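Local structure of N-acetyltransferase (Trypanosoma brucei, 3I3G) at residues Val68-His71 with Arg76-Gly79. The protein probably catalyses the transfer of an acetyl group from acetyl-CoA to D-glucosamine 6-phosphate, a step toward UDP-N-acetylglucosamine. Residues are numbered along the deposited sequence; the frame is centred on the assembly and turned at random.
Sequences VFCH and RIVG. Unlike the reference sequence in segment 76-79: Arg-76 (reference Gly).
Both backbone polar atoms of Phe-69 are bonded across this hairpin, but to successive residues: N donates to Gly-79 O (2.8 Å), and O accepts from Val-78 N (3.0 Å). Val-78 and Gly-79 together therefore face Phe-69 as a classic beta bulge. The Phe-69 amide lies 42° out of the Gly-79 carbonyl plane, against 23° for the Val-78 bond. The spot is tight: a CB on Gly-79 would come close to Phe-69 CB, and Gly-79 O makes a CA-H...O contact with Val-68 CA (3.0 Å).

Residues 65-71 and 76-86 are adjacent antiparallel strands in the mixed sheet of the GNAT fold. On one face Ile-77, with chi1 at -54°, sets CG2 4.0 Å from Val-68 CB, while CD1 bridges Val-68 CG2 and Cys-70 CB. Helix 31-38 covers this patch through His-34 and Leu-37. On the other, Val-78 CG2 touches Phe-69 CB, and the Phe-69 ring packs on Leu-113, Ala-116 and Leu-117.

Toward the turn the packing thins. His-71 N still bonds to Arg-76 O (2.9 Å), but the side chains diverge: His-71 ND1 hydrogen-bonds to Thr-74 OG1, and exposed Arg-76 salt-bridges Asp-105. Val-78 CG1 lies 3.3 Å above the guanidinium plane, offset toward its rim.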
loop_
_atom_site.group_PDB
_atom_site.type_symbol
_atom_site.label_atom_id
_atom_site.label_comp_id
_atom_site.label_asym_id
_atom_site.label_seq_id
_atom_site.Cartn_x
_atom_site.Cartn_y
_atom_site.Cartn_z
ATOM N N VAL A 68 15.597 5.951 7.643
ATOM C CA VAL A 68 16.559 6.659 6.811
ATOM C C VAL A 68 17.992 6.386 7.245
ATOM O O VAL A 68 18.258 6.093 8.411
ATOM C CB VAL A 68 16.330 8.184 6.857
ATOM C CG1 VAL A 68 14.955 8.535 6.315
ATOM C CG2 VAL A 68 16.501 8.701 8.279
ATOM N N PHE A 69 18.911 6.478 6.292
ATOM C CA PHE A 69 20.328 6.513 6.608
ATOM C C PHE A 69 20.770 7.965 6.652
ATOM O O PHE A 69 20.497 8.734 5.729
ATOM C CB PHE A 69 21.147 5.737 5.578
ATOM C CG PHE A 69 21.369 4.298 5.944
ATOM C CD1 PHE A 69 22.228 3.961 6.976
ATOM C CD2 PHE A 69 20.722 3.286 5.257
ATOM C CE1 PHE A 69 22.438 2.639 7.318
ATOM C CE2 PHE A 69 20.929 1.963 5.594
ATOM C CZ PHE A 69 21.787 1.639 6.627
ATOM N N CYS A 70 21.445 8.339 7.732
ATOM C CA CYS A 70 21.881 9.714 7.916
ATOM C C CYS A 70 23.384 9.792 8.146
ATOM O O CYS A 70 23.942 9.042 8.947
ATOM C CB CYS A 70 21.137 10.352 9.094
ATOM S SG CYS A 70 21.721 12.001 9.573
ATOM N N HIS A 71 24.038 10.695 7.425
ATOM C CA HIS A 71 25.426 11.023 7.703
ATOM C C HIS A 71 25.446 11.922 8.935
ATOM O O HIS A 71 25.275 13.137 8.834
ATOM C CB HIS A 71 26.064 11.726 6.507
ATOM C CG HIS A 71 27.522 12.016 6.684
ATOM N ND1 HIS A 71 28.011 13.292 6.868
ATOM C CD2 HIS A 71 28.597 11.193 6.715
ATOM C CE1 HIS A 71 29.325 13.243 6.999
ATOM N NE2 HIS A 71 29.705 11.981 6.911
ATOM N N ARG A 76 23.014 14.847 6.690
ATOM C CA ARG A 76 22.517 14.650 5.331
ATOM C C ARG A 76 21.865 13.279 5.179
ATOM O O ARG A 76 22.435 12.261 5.571
ATOM C CB ARG A 76 23.633 14.833 4.298
ATOM C CG ARG A 76 23.114 15.139 2.899
ATOM C CD ARG A 76 24.241 15.462 1.930
ATOM N NE ARG A 76 24.966 14.268 1.515
ATOM C CZ ARG A 76 24.629 13.517 0.473
ATOM N NH1 ARG A 76 23.573 13.836 -0.263
ATOM N NH2 ARG A 76 25.346 12.445 0.165
ATOM N N ILE A 77 20.662 13.265 4.616
ATOM C CA ILE A 77 19.920 12.028 4.412
ATOM C C ILE A 77 20.314 11.393 3.084
ATOM O O ILE A 77 20.105 11.981 2.022
ATOM C CB ILE A 77 18.400 12.278 4.429
ATOM C CG1 ILE A 77 17.994 12.999 5.717
ATOM C CG2 ILE A 77 17.641 10.967 4.283
ATOM C CD1 ILE A 77 18.197 12.174 6.976
ATOM N N VAL A 78 20.875 10.189 3.147
ATOM C CA VAL A 78 21.422 9.539 1.959
ATOM C C VAL A 78 20.724 8.225 1.619
ATOM O O VAL A 78 21.102 7.542 0.668
ATOM C CB VAL A 78 22.931 9.276 2.115
ATOM C CG1 VAL A 78 23.680 10.588 2.293
ATOM C CG2 VAL A 78 23.187 8.345 3.289
ATOM N N GLY A 79 19.704 7.875 2.397
ATOM C CA GLY A 79 18.942 6.656 2.148
ATOM C C GLY A 79 17.599 6.675 2.847
ATOM O O GLY A 79 17.478 7.183 3.962
#